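EST1E (Clostridium proteoclasticum, PDB 2WTM) hydrolyses ester bonds as a promiscuous feruloyl esterase, probably releasing ferulic acid and related groups through a serine nucleophile of the alpha/beta-hydrolase type. Local coordinates at residues D63-G68 with L83-A88; M4-D9 with V90-K95; N14-M19 with H39-H44; L116-E121 with D186-P191. One frame throughout, in Å; residues are numbered along the deposited sequence.

Interaction 1: residues D63-G68 with L83-A88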
loop_
_atom_site.group_PDB
_atom_site.type_symbol
_atom_site.label_atom_id
_atom_site.label_comp_id
_atom_site.label_asym_id
_atom_site.label_seq_id
_atom_site.Cartn_x
_atom_site.Cartn_y
_atom_site.Cartn_z
ATOM N N ASP A 63 9.280 2.693 -15.572
ATOM C CA ASP A 63 8.369 1.612 -15.803
ATOM C C ASP A 63 8.057 0.998 -14.398
ATOM O O ASP A 63 8.954 0.662 -13.620
ATOM C CB ASP A 63 8.983 0.530 -16.687
ATOM C CG ASP A 63 9.103 0.944 -18.131
ATOM O OD1 ASP A 63 8.343 1.847 -18.544
ATOM O OD2 ASP A 63 9.934 0.276 -18.833
ATOM N N MET A 64 6.783 0.905 -14.086
ATOM C CA MET A 64 6.346 0.362 -12.822
ATOM C C MET A 64 6.321 -1.138 -12.810
ATOM O O MET A 64 6.458 -1.815 -13.809
ATOM C CB MET A 64 4.936 0.936 -12.510
ATOM C CG MET A 64 4.893 2.500 -12.500
ATOM S SD MET A 64 5.662 3.109 -10.991
ATOM C CE MET A 64 7.396 3.361 -11.474
ATOM N N TYR A 65 6.128 -1.706 -11.626
ATOM C CA TYR A 65 6.074 -3.183 -11.417
ATOM C C TYR A 65 5.230 -3.797 -12.512
ATOM O O TYR A 65 4.087 -3.390 -12.772
ATOM C CB TYR A 65 5.431 -3.488 -10.040
ATOM C CG TYR A 65 5.419 -4.952 -9.690
ATOM C CD1 TYR A 65 6.275 -5.456 -8.673
ATOM C CD2 TYR A 65 4.562 -5.830 -10.286
ATOM C CE1 TYR A 65 6.274 -6.813 -8.307
ATOM C CE2 TYR A 65 4.541 -7.209 -9.926
ATOM C CZ TYR A 65 5.422 -7.666 -8.979
ATOM O OH TYR A 65 5.410 -8.952 -8.540
ATOM N N GLY A 66 5.767 -4.813 -13.165
ATOM C CA GLY A 66 4.979 -5.597 -14.101
ATOM C C GLY A 66 4.688 -4.952 -15.452
ATOM O O GLY A 66 3.852 -5.478 -16.205
ATOM N N HIS A 67 5.403 -3.844 -15.751
ATOM C CA HIS A 67 5.164 -3.025 -16.916
ATOM C C HIS A 67 6.455 -2.750 -17.598
ATOM O O HIS A 67 7.545 -2.743 -17.008
ATOM C CB HIS A 67 4.487 -1.726 -16.511
ATOM C CG HIS A 67 3.037 -1.913 -16.186
ATOM N ND1 HIS A 67 2.604 -2.592 -15.049
ATOM C CD2 HIS A 67 1.927 -1.554 -16.860
ATOM C CE1 HIS A 67 1.286 -2.630 -15.060
ATOM N NE2 HIS A 67 0.845 -1.985 -16.132
ATOM N N GLY A 68 6.329 -2.585 -18.920
ATOM C CA GLY A 68 7.493 -2.147 -19.679
ATOM C C GLY A 68 8.640 -3.105 -19.478
ATOM O O GLY A 68 8.428 -4.328 -19.546
ATOM N N LEU A 83 3.066 2.387 -5.678
ATOM C CA LEU A 83 3.400 3.547 -4.804
ATOM C C LEU A 83 4.803 3.253 -4.191
ATOM O O LEU A 83 5.678 4.136 -4.099
ATOM C CB LEU A 83 2.349 3.751 -3.725
ATOM C CG LEU A 83 1.124 4.318 -4.363
ATOM C CD1 LEU A 83 0.088 4.314 -3.354
ATOM C CD2 LEU A 83 1.369 5.719 -4.929
ATOM N N THR A 84 5.061 2.009 -3.806
ATOM C CA THR A 84 6.434 1.572 -3.332
ATOM C C THR A 84 7.501 1.938 -4.354
ATOM O O THR A 84 8.538 2.498 -4.039
ATOM C CB THR A 84 6.411 0.116 -2.865
ATOM O OG1 THR A 84 5.490 0.011 -1.738
ATOM C CG2 THR A 84 7.767 -0.344 -2.463
ATOM N N ASN A 85 7.190 1.549 -5.593
ATOM C CA ASN A 85 8.087 1.799 -6.725
ATOM C C ASN A 85 8.382 3.290 -6.861
ATOM O O ASN A 85 9.528 3.744 -7.015
ATOM C CB ASN A 85 7.529 1.247 -8.050
ATOM C CG ASN A 85 7.292 -0.242 -8.087
ATOM O OD1 ASN A 85 6.618 -0.701 -8.975
ATOM N ND2 ASN A 85 7.960 -1.001 -7.235
ATOM N N ILE A 86 7.352 4.090 -6.830
ATOM C CA ILE A 86 7.533 5.539 -6.983
ATOM C C ILE A 86 8.312 6.152 -5.841
ATOM O O ILE A 86 9.165 7.000 -6.080
ATOM C CB ILE A 86 6.189 6.244 -7.186
ATOM C CG1 ILE A 86 5.497 5.784 -8.446
ATOM C CG2 ILE A 86 6.321 7.791 -7.150
ATOM C CD1 ILE A 86 3.998 6.130 -8.610
ATOM N N LEU A 87 8.095 5.737 -4.596
ATOM C CA LEU A 87 8.932 6.186 -3.464
ATOM C C LEU A 87 10.395 5.844 -3.752
ATOM O O LEU A 87 11.276 6.620 -3.441
ATOM C CB LEU A 87 8.440 5.540 -2.150
ATOM C CG LEU A 87 7.122 6.031 -1.664
ATOM C CD1 LEU A 87 6.772 5.318 -0.341
ATOM C CD2 LEU A 87 6.864 7.467 -1.620
ATOM N N ALA A 88 10.647 4.676 -4.351
ATOM C CA ALA A 88 12.026 4.281 -4.697
ATOM C C ALA A 88 12.610 5.204 -5.742
ATOM O O ALA A 88 13.813 5.546 -5.710
ATOM C CB ALA A 88 12.059 2.894 -5.139
#

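Interaction 2: residues M4-D9 with V90-K95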
loop_
_atom_site.group_PDB
_atom_site.type_symbol
_atom_site.label_atom_id
_atom_site.label_comp_id
_atom_site.label_asym_id
_atom_site.label_seq_id
_atom_site.Cartn_x
_atom_site.Cartn_y
_atom_site.Cartn_z
ATOM N N MET A 4 18.528 2.951 -17.188
ATOM C CA MET A 4 19.158 2.445 -16.005
ATOM C C MET A 4 18.111 1.588 -15.284
ATOM O O MET A 4 16.964 1.641 -15.715
ATOM C CB MET A 4 19.512 3.593 -15.080
ATOM C CG MET A 4 18.251 4.171 -14.381
ATOM S SD MET A 4 18.439 5.654 -13.412
ATOM C CE MET A 4 18.994 6.679 -14.754
ATOM N N TYR A 5 18.552 0.774 -14.332
ATOM C CA TYR A 5 17.653 0.078 -13.416
ATOM C C TYR A 5 17.762 0.696 -12.021
ATOM O O TYR A 5 18.889 0.864 -11.484
ATOM C CB TYR A 5 17.947 -1.433 -13.398
ATOM C CG TYR A 5 17.303 -2.157 -14.558
ATOM C CD1 TYR A 5 15.923 -2.360 -14.583
ATOM C CD2 TYR A 5 18.049 -2.620 -15.665
ATOM C CE1 TYR A 5 15.296 -2.994 -15.624
ATOM C CE2 TYR A 5 17.430 -3.241 -16.724
ATOM C CZ TYR A 5 16.034 -3.451 -16.711
ATOM O OH TYR A 5 15.381 -4.068 -17.745
ATOM N N ILE A 6 16.618 1.005 -11.418
ATOM C CA ILE A 6 16.518 1.439 -10.043
ATOM C C ILE A 6 16.029 0.260 -9.220
ATOM O O ILE A 6 14.950 -0.257 -9.486
ATOM C CB ILE A 6 15.557 2.627 -9.941
ATOM C CG1 ILE A 6 16.140 3.854 -10.657
ATOM C CG2 ILE A 6 15.365 3.070 -8.492
ATOM C CD1 ILE A 6 15.186 4.964 -10.811
ATOM N N ASP A 7 16.826 -0.173 -8.256
ATOM C CA ASP A 7 16.437 -1.318 -7.443
ATOM C C ASP A 7 15.335 -0.908 -6.502
ATOM O O ASP A 7 15.385 0.161 -5.909
ATOM C CB ASP A 7 17.581 -1.845 -6.606
ATOM C CG ASP A 7 18.626 -2.574 -7.426
ATOM O OD1 ASP A 7 18.276 -3.492 -8.194
ATOM O OD2 ASP A 7 19.817 -2.221 -7.263
ATOM N N CYS A 8 14.380 -1.792 -6.343
ATOM C CA CYS A 8 13.319 -1.629 -5.346
ATOM C C CYS A 8 13.192 -2.963 -4.666
ATOM O O CYS A 8 12.462 -3.810 -5.116
ATOM C CB CYS A 8 12.022 -1.178 -6.067
ATOM S SG CYS A 8 10.611 -0.880 -4.874
ATOM N N ASP A 9 13.999 -3.174 -3.608
ATOM C CA ASP A 9 14.136 -4.456 -2.945
ATOM C C ASP A 9 14.312 -5.498 -4.010
ATOM O O ASP A 9 15.268 -5.363 -4.813
ATOM C CB ASP A 9 12.961 -4.768 -2.017
ATOM C CG ASP A 9 12.868 -3.821 -0.865
ATOM O OD1 ASP A 9 13.822 -3.151 -0.508
ATOM O OD2 ASP A 9 11.756 -3.700 -0.345
ATOM N N VAL A 90 11.623 8.372 -6.346
ATOM C CA VAL A 90 11.878 9.654 -5.655
ATOM C C VAL A 90 13.164 9.596 -4.791
ATOM O O VAL A 90 14.005 10.477 -4.844
ATOM C CB VAL A 90 10.713 10.018 -4.785
ATOM C CG1 VAL A 90 11.045 11.289 -3.862
ATOM C CG2 VAL A 90 9.460 10.295 -5.553
ATOM N N ASP A 91 13.396 8.491 -4.130
ATOM C CA ASP A 91 14.602 8.366 -3.265
ATOM C C ASP A 91 15.863 8.376 -4.119
ATOM O O ASP A 91 16.919 8.891 -3.665
ATOM C CB ASP A 91 14.507 7.145 -2.321
ATOM C CG ASP A 91 13.472 7.371 -1.207
ATOM O OD1 ASP A 91 13.071 8.537 -1.004
ATOM O OD2 ASP A 91 13.111 6.332 -0.595
ATOM N N TYR A 92 15.782 7.799 -5.296
ATOM C CA TYR A 92 16.911 7.777 -6.247
ATOM C C TYR A 92 17.156 9.209 -6.727
ATOM O O TYR A 92 18.304 9.702 -6.750
ATOM C CB TYR A 92 16.597 6.859 -7.431
ATOM C CG TYR A 92 17.618 6.956 -8.540
ATOM C CD1 TYR A 92 18.780 6.267 -8.431
ATOM C CD2 TYR A 92 17.408 7.760 -9.607
ATOM C CE1 TYR A 92 19.775 6.397 -9.462
ATOM C CE2 TYR A 92 18.356 7.890 -10.617
ATOM C CZ TYR A 92 19.508 7.220 -10.512
ATOM O OH TYR A 92 20.444 7.361 -11.539
ATOM N N ALA A 93 16.093 9.883 -7.132
ATOM C CA ALA A 93 16.178 11.251 -7.665
ATOM C C ALA A 93 16.751 12.249 -6.663
ATOM O O ALA A 93 17.474 13.190 -7.025
ATOM C CB ALA A 93 14.773 11.704 -8.130
ATOM N N LYS A 94 16.395 12.097 -5.387
ATOM C CA LYS A 94 16.853 13.028 -4.323
ATOM C C LYS A 94 18.400 12.920 -4.131
ATOM O O LYS A 94 19.013 13.766 -3.496
ATOM C CB LYS A 94 16.173 12.688 -3.013
ATOM C CG LYS A 94 14.767 13.103 -2.937
ATOM C CD LYS A 94 14.085 12.489 -1.697
ATOM C CE LYS A 94 14.382 13.268 -0.436
ATOM N NZ LYS A 94 13.882 12.539 0.806
ATOM N N LYS A 95 18.996 11.863 -4.629
ATOM C CA LYS A 95 20.462 11.695 -4.583
ATOM C C LYS A 95 21.208 12.206 -5.794
ATOM O O LYS A 95 22.445 12.145 -5.843
ATOM C CB LYS A 95 20.776 10.239 -4.339
ATOM C CG LYS A 95 20.343 9.862 -2.883
ATOM C CD LYS A 95 20.556 8.404 -2.590
ATOM C CE LYS A 95 22.013 8.142 -2.242
ATOM N NZ LYS A 95 22.599 6.924 -2.939
#

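Interaction 3: residues N14-M19 with H39-H44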
loop_
_atom_site.group_PDB
_atom_site.type_symbol
_atom_site.label_atom_id
_atom_site.label_comp_id
_atom_site.label_asym_id
_atom_site.label_seq_id
_atom_site.Cartn_x
_atom_site.Cartn_y
_atom_site.Cartn_z
ATOM N N ASN A 14 13.022 -0.435 -14.571
ATOM C CA ASN A 14 13.613 0.205 -15.754
ATOM C C ASN A 14 13.291 1.712 -15.738
ATOM O O ASN A 14 12.141 2.085 -15.604
ATOM C CB ASN A 14 13.037 -0.372 -16.986
ATOM C CG ASN A 14 13.683 0.208 -18.265
ATOM O OD1 ASN A 14 14.926 0.161 -18.444
ATOM N ND2 ASN A 14 12.836 0.753 -19.152
ATOM N N ALA A 15 14.243 2.538 -16.036
ATOM C CA ALA A 15 13.975 3.985 -16.093
ATOM C C ALA A 15 14.847 4.688 -17.111
ATOM O O ALA A 15 15.965 4.222 -17.389
ATOM C CB ALA A 15 14.194 4.554 -14.768
ATOM N N TYR A 16 14.363 5.824 -17.596
ATOM C CA TYR A 16 15.081 6.598 -18.623
ATOM C C TYR A 16 15.304 7.969 -18.031
ATOM O O TYR A 16 14.320 8.644 -17.678
ATOM C CB TYR A 16 14.247 6.747 -19.927
ATOM C CG TYR A 16 13.841 5.401 -20.519
ATOM C CD1 TYR A 16 14.709 4.694 -21.356
ATOM C CD2 TYR A 16 12.616 4.853 -20.260
ATOM C CE1 TYR A 16 14.338 3.482 -21.899
ATOM C CE2 TYR A 16 12.236 3.639 -20.781
ATOM C CZ TYR A 16 13.109 2.947 -21.595
ATOM O OH TYR A 16 12.735 1.757 -22.163
ATOM N N LEU A 17 16.558 8.414 -17.952
ATOM C CA LEU A 17 16.870 9.761 -17.549
ATOM C C LEU A 17 17.216 10.549 -18.809
ATOM O O LEU A 17 18.139 10.150 -19.560
ATOM C CB LEU A 17 18.065 9.745 -16.591
ATOM C CG LEU A 17 18.581 11.105 -16.127
ATOM C CD1 LEU A 17 17.547 11.974 -15.415
ATOM C CD2 LEU A 17 19.817 10.848 -15.213
ATOM N N ASP A 18 16.485 11.632 -19.046
ATOM C CA ASP A 18 16.767 12.520 -20.185
ATOM C C ASP A 18 17.013 13.890 -19.688
ATOM O O ASP A 18 16.252 14.451 -18.892
ATOM C CB ASP A 18 15.629 12.548 -21.165
ATOM C CG ASP A 18 15.499 11.267 -21.935
ATOM O OD1 ASP A 18 16.170 11.089 -23.006
ATOM O OD2 ASP A 18 14.738 10.402 -21.461
ATOM N N MET A 19 18.133 14.468 -20.157
ATOM C CA MET A 19 18.567 15.776 -19.712
ATOM C C MET A 19 18.207 16.855 -20.725
ATOM O O MET A 19 18.020 16.554 -21.889
ATOM C CB MET A 19 20.077 15.800 -19.519
ATOM C CG MET A 19 20.589 14.821 -18.444
ATOM S SD MET A 19 20.044 15.126 -16.755
ATOM C CE MET A 19 20.580 16.711 -16.361
ATOM N N HIS A 39 3.682 1.871 -20.680
ATOM C CA HIS A 39 5.107 1.858 -20.497
ATOM C C HIS A 39 5.674 3.219 -20.919
ATOM O O HIS A 39 4.973 4.089 -21.461
ATOM C CB HIS A 39 5.753 0.738 -21.307
ATOM C CG HIS A 39 5.434 0.809 -22.763
ATOM N ND1 HIS A 39 6.216 1.516 -23.648
ATOM C CD2 HIS A 39 4.416 0.283 -23.486
ATOM C CE1 HIS A 39 5.674 1.442 -24.858
ATOM N NE2 HIS A 39 4.611 0.665 -24.799
ATOM N N SER A 40 6.958 3.368 -20.606
ATOM C CA SER A 40 7.631 4.659 -20.656
ATOM C C SER A 40 7.921 5.162 -22.087
ATOM O O SER A 40 8.237 6.303 -22.236
ATOM C CB SER A 40 8.920 4.598 -19.834
ATOM O OG SER A 40 8.621 4.576 -18.457
ATOM N N GLU A 41 7.853 4.265 -23.073
ATOM C CA GLU A 41 8.071 4.656 -24.494
ATOM C C GLU A 41 6.804 4.932 -25.285
ATOM O O GLU A 41 6.858 5.148 -26.497
ATOM C CB GLU A 41 8.950 3.607 -25.184
ATOM C CG GLU A 41 10.273 3.412 -24.552
ATOM C CD GLU A 41 11.151 2.307 -25.200
ATOM O OE1 GLU A 41 10.711 1.122 -25.333
ATOM O OE2 GLU A 41 12.317 2.646 -25.494
ATOM N N GLU A 42 5.646 5.018 -24.648
ATOM C CA GLU A 42 4.412 5.368 -25.335
ATOM C C GLU A 42 4.405 6.785 -25.909
ATOM O O GLU A 42 4.952 7.702 -25.315
ATOM C CB GLU A 42 3.201 5.204 -24.394
ATOM C CG GLU A 42 2.871 3.735 -24.034
ATOM C CD GLU A 42 1.644 3.641 -23.164
ATOM O OE1 GLU A 42 0.522 3.660 -23.755
ATOM O OE2 GLU A 42 1.801 3.818 -21.956
ATOM N N ARG A 43 3.771 6.959 -27.064
ATOM C CA ARG A 43 3.726 8.250 -27.710
ATOM C C ARG A 43 3.436 9.433 -26.806
ATOM O O ARG A 43 4.118 10.457 -26.865
ATOM C CB ARG A 43 2.634 8.200 -28.804
ATOM C CG ARG A 43 2.258 9.522 -29.509
ATOM C CD ARG A 43 1.095 9.205 -30.533
ATOM N NE ARG A 43 0.287 10.352 -30.944
ATOM C CZ ARG A 43 -0.816 10.779 -30.320
ATOM N NH1 ARG A 43 -1.268 10.221 -29.185
ATOM N NH2 ARG A 43 -1.446 11.806 -30.832
ATOM N N HIS A 44 2.369 9.337 -26.009
ATOM C CA HIS A 44 1.965 10.476 -25.196
ATOM C C HIS A 44 2.974 10.772 -24.081
ATOM O O HIS A 44 3.149 11.931 -23.671
ATOM C CB HIS A 44 0.523 10.287 -24.690
ATOM C CG HIS A 44 0.310 9.010 -23.943
ATOM N ND1 HIS A 44 0.226 7.793 -24.580
ATOM C CD2 HIS A 44 0.165 8.764 -22.613
ATOM C CE1 HIS A 44 0.045 6.847 -23.666
ATOM N NE2 HIS A 44 0.027 7.411 -22.472
#

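Interaction 4: residues L116-E121 with D186-P191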
loop_
_atom_site.group_PDB
_atom_site.type_symbol
_atom_site.label_atom_id
_atom_site.label_comp_id
_atom_site.label_asym_id
_atom_site.label_seq_id
_atom_site.Cartn_x
_atom_site.Cartn_y
_atom_site.Cartn_z
ATOM N N LEU A 116 -1.437 10.328 -5.624
ATOM C CA LEU A 116 -1.231 9.707 -4.348
ATOM C C LEU A 116 0.179 9.932 -3.833
ATOM O O LEU A 116 0.397 10.358 -2.716
ATOM C CB LEU A 116 -1.531 8.192 -4.425
ATOM C CG LEU A 116 -2.866 7.716 -5.014
ATOM C CD1 LEU A 116 -3.053 6.156 -5.080
ATOM C CD2 LEU A 116 -3.984 8.364 -4.124
ATOM N N ALA A 117 1.191 9.666 -4.677
ATOM C CA ALA A 117 2.574 9.748 -4.289
ATOM C C ALA A 117 2.952 11.242 -3.990
ATOM O O ALA A 117 3.720 11.506 -3.097
ATOM C CB ALA A 117 3.515 9.182 -5.393
ATOM N N ALA A 118 2.473 12.185 -4.775
ATOM C CA ALA A 118 2.724 13.625 -4.513
ATOM C C ALA A 118 2.286 14.055 -3.110
ATOM O O ALA A 118 2.966 14.762 -2.356
ATOM C CB ALA A 118 2.136 14.484 -5.535
ATOM N N ALA A 119 1.141 13.551 -2.726
ATOM C CA ALA A 119 0.682 13.863 -1.387
ATOM C C ALA A 119 1.608 13.267 -0.333
ATOM O O ALA A 119 1.905 13.908 0.669
ATOM C CB ALA A 119 -0.758 13.453 -1.256
ATOM N N MET A 120 2.036 12.026 -0.512
ATOM C CA MET A 120 2.899 11.380 0.436
ATOM C C MET A 120 4.248 12.029 0.470
ATOM O O MET A 120 4.981 11.937 1.455
ATOM C CB MET A 120 3.037 9.902 0.051
ATOM C CG MET A 120 1.710 9.152 0.072
ATOM S SD MET A 120 1.847 7.485 -0.720
ATOM C CE MET A 120 2.615 6.886 0.577
ATOM N N GLU A 121 4.606 12.698 -0.639
ATOM C CA GLU A 121 5.890 13.385 -0.847
ATOM C C GLU A 121 5.695 14.923 -0.948
ATOM O O GLU A 121 6.392 15.602 -1.695
ATOM C CB GLU A 121 6.587 12.890 -2.136
ATOM C CG GLU A 121 6.894 11.453 -2.116
ATOM C CD GLU A 121 8.177 11.080 -1.382
ATOM O OE1 GLU A 121 8.680 11.877 -0.552
ATOM O OE2 GLU A 121 8.663 9.937 -1.618
ATOM N N ASP A 186 -6.734 16.328 -0.772
ATOM C CA ASP A 186 -6.715 17.347 0.262
ATOM C C ASP A 186 -5.335 17.687 0.794
ATOM O O ASP A 186 -5.086 18.830 1.258
ATOM C CB ASP A 186 -7.587 16.868 1.442
ATOM C CG ASP A 186 -9.051 17.134 1.238
ATOM O OD1 ASP A 186 -9.480 17.855 0.276
ATOM O OD2 ASP A 186 -9.806 16.594 2.086
ATOM N N LYS A 187 -4.432 16.724 0.812
ATOM C CA LYS A 187 -3.124 16.940 1.369
ATOM C C LYS A 187 -2.162 17.665 0.459
ATOM O O LYS A 187 -1.225 18.310 0.988
ATOM C CB LYS A 187 -2.526 15.646 1.857
ATOM C CG LYS A 187 -3.227 15.097 3.079
ATOM C CD LYS A 187 -3.229 16.066 4.248
ATOM C CE LYS A 187 -1.843 16.391 4.723
ATOM N NZ LYS A 187 -1.845 17.140 6.031
ATOM N N TYR A 188 -2.394 17.635 -0.866
ATOM C CA TYR A 188 -1.411 18.235 -1.768
ATOM C C TYR A 188 -1.952 19.572 -2.225
ATOM O O TYR A 188 -2.817 19.640 -3.091
ATOM C CB TYR A 188 -1.127 17.309 -2.972
ATOM C CG TYR A 188 0.038 17.846 -3.801
ATOM C CD1 TYR A 188 1.351 17.587 -3.411
ATOM C CD2 TYR A 188 -0.196 18.637 -4.937
ATOM C CE1 TYR A 188 2.441 18.082 -4.169
ATOM C CE2 TYR A 188 0.866 19.138 -5.649
ATOM C CZ TYR A 188 2.162 18.856 -5.258
ATOM O OH TYR A 188 3.260 19.370 -5.931
ATOM N N THR A 189 -1.426 20.601 -1.575
ATOM C CA THR A 189 -1.882 21.991 -1.807
ATOM C C THR A 189 -1.013 22.812 -2.696
ATOM O O THR A 189 -1.315 24.019 -2.896
ATOM C CB THR A 189 -1.990 22.708 -0.475
ATOM O OG1 THR A 189 -0.719 22.735 0.138
ATOM C CG2 THR A 189 -3.017 21.935 0.404
ATOM N N LYS A 190 0.029 22.222 -3.271
ATOM C CA LYS A 190 0.937 22.893 -4.222
ATOM C C LYS A 190 0.274 22.871 -5.611
ATOM O O LYS A 190 -0.790 22.326 -5.784
ATOM C CB LYS A 190 2.336 22.286 -4.224
ATOM C CG LYS A 190 3.082 22.471 -2.929
ATOM C CD LYS A 190 4.389 21.849 -2.901
ATOM C CE LYS A 190 5.202 22.122 -1.647
ATOM N NZ LYS A 190 6.461 21.245 -1.660
ATOM N N PRO A 191 0.868 23.550 -6.601
ATOM C CA PRO A 191 0.228 23.630 -7.867
ATOM C C PRO A 191 0.035 22.296 -8.590
ATOM O O PRO A 191 0.966 21.485 -8.641
ATOM C CB PRO A 191 1.157 24.522 -8.706
ATOM C CG PRO A 191 1.835 25.344 -7.646
ATOM C CD PRO A 191 2.110 24.324 -6.575
#

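Interaction 1: residues D63-G68 with L83-A88
Asn85 lies alongside Met64, the two side chains running antiparallel past one another until the carboxamide reaches the backbone just beyond. There OD1 of Asn85 accepts a hydrogen bond from the N of Tyr65 at 2.9 Å. The bond is bent, with 146° at the hydrogen, and the donor sits somewhat off the carbonyl plane. The tyrosine ring itself turns aside, because CG stands anti to the backbone N (chi1 -176°), and its OH makes a weak hydrogen bond to Asp9 of the second subunit. Met64 to His67 form a type II turn in the loop that leaves strand 58-62 of the alpha/beta-hydrolase sheet, and Asn85 of helix 79-93 grips that turn at Tyr65, the turn's second residue. Gly66 supplies the positive phi such a turn calls for. Across the turn ND1 of His67 donates to O of Tyr65 at 2.8 Å, nearly in the ring plane, while NE2 bonds to the N of Thr37; with both nitrogens engaged, the imidazole is fixed in its rotation. The apolar half of the contact belongs to the sulfur of Met64. Bends at chi2 and chi3 curl the chain back so that Met64 SD lies 3.7 Å from Ile86 CG1, whose side chain crosses it at about a right angle, and 3.9 Å from Asn85 CB. Ile33 of strand 27-33 touches both Met64 and Ile86.

Interaction 2: residues M4-D9 with V90-K95
The ring of Tyr92 takes two apolar side chains from the edge strand 3-8, one near its hydroxyl end and one near its root. The sulfur contact is made by Met4, whose chain comes in against the direction of the tyrosine. SD of Met4 lies 4.1 Å from the ring centroid of Tyr92 and 42° off the ring normal, an oblique Met-aromatic contact, and comes within 3.2 Å of the Tyr92 OH. The CH-pi contact is made by Ile6, two residues on along the same side of the strand. Ile6 CD1 lies 4.2 Å from the Tyr92 centroid, off-centre, and Ile6 CG1 sits over the same face, 4.0 Å from Tyr92 CG. A chi1 of 171° points the tyrosine ring away from its backbone N and over toward the strand, where it lies across the isoleucine at about a right angle. Leu17 of strand 11-18 touches Met4 beside this patch. In this alpha/beta-hydrolase fold the contact thus joins one of the two outermost strands to helix 79-93 near its C-terminal end. With no hydrogen bond between the segments, the union rests on dispersion and on the polarisable sulfur and ring.

Interaction 3: residues N14-M19 with H39-H44
A type I turn from His39 to Glu42 leads into helix 43-54, with Glu42 at its N-cap, and sets Ser40 and Glu41 against strand 11-18. The strand belongs to the mixed sheet of the alpha/beta-hydrolase fold, where it runs between 3-8 and 58-62, and the turn lies in the connection from strand 27-33 to that helix. Tyr16 carries the strand's share. With CG anti to the carbonyl carbon (chi1 -57°), its ring extends toward the turn and offers an edge to Ser40, whose CB lies near the ring plane at 3.6 Å from Tyr16 CE2. It is the methylene that meets the ring; the serine hydroxyl is used in another direction, bonding to OD1 of Asp63. Glu41 crosses Tyr16 at about a right angle, its carboxylate only 14° from parallel with the ring; CD of Glu41 is 3.5 Å from Tyr16 OH. That phenol oxygen has its strongest partner in NZ of Lys69, which also forms a long, weak ion pair with Glu41. The lysine's positive charge might ease the approach of the carboxylate to the phenol. Asn14 adds a weak bond from ND2 to Tyr16 OH at 3.2 Å, and its ND2 also donates to Asp63, so Asp63 receives polar groups from both the strand and the turn. The turn has its own internal ties. CG of Glu42 sits over the centre of the His39 ring, 3.6 Å above the plane, and the N of His39 donates to OE2 of Glu42 at 3.0 Å, reaching that oxygen from above the carboxylate plane.

Interaction 4: residues L116-E121 with D186-P191
Helix 109-120, which follows the probable nucleophile elbow, meets here the residues that lead from helix 181-187 into strand 192-197. Tyr188, the first residue after that helix to leave helical geometry, provides the main surface. Its ring, trans to the main-chain nitrogen at a chi1 of -172°, swings toward the last full turn of helix 109-120. CB of Ala118 lies over one face, 4.1 Å from the ring centroid of Tyr188 and 25° off the normal, in a CH-pi contact displaced toward the rim. CD1 of Tyr188 also comes within 3.4 Å of the carbonyl O of Ala118. On the opposite face lies the backbone N of Lys190, 3.9 Å above the plane of the Tyr188 ring, so the ring is held between the helix and its own chain as that chain turns toward the strand. In the alpha/beta-hydrolase sheet, strands 125-131 and 192-197 are parallel neighbours, and both sides of this contact rest on the first of them: Leu128 touches Ala118 and Tyr188 alike. The hydroxyl of Tyr188 is hydrogen-bonded to O of Ile125, which anchors the far end of the ring to the same strand. Ala119 packs beside the root of the tyrosine, its CB 4.2 Å from CB of Tyr188 and equally far from CB of Lys187. These small methyl groups let the two backbones come close, Ala119 CA lying 4.9 Å from Tyr188 CA. Beyond CB the lysine bends away at chi2 and chi3, and its NZ forms a salt bridge with Glu154 of the second subunit.

Overall arrangement
From the N terminus, strand 3-8 opens the longest loop, which interaction 2 closes on helix 79-93. Strand 11-18 follows directly, and interaction 3 closes a short loop from it to the turn before helix 43-54. Interaction 1 then ties the loop after strand 58-62 to helix 79-93. Both smaller loops fall within the span of interaction 2, in series and without crossing. Interaction 4 begins only afterwards, joining helix 109-120 to the chain after helix 181-187. Asp63 links interactions 1 and 3, Cys8 touches helix 79-93 between interactions 1 and 2, and Leu83 and Ile86 pack on helix 109-120, connecting interaction 1 with interaction 4.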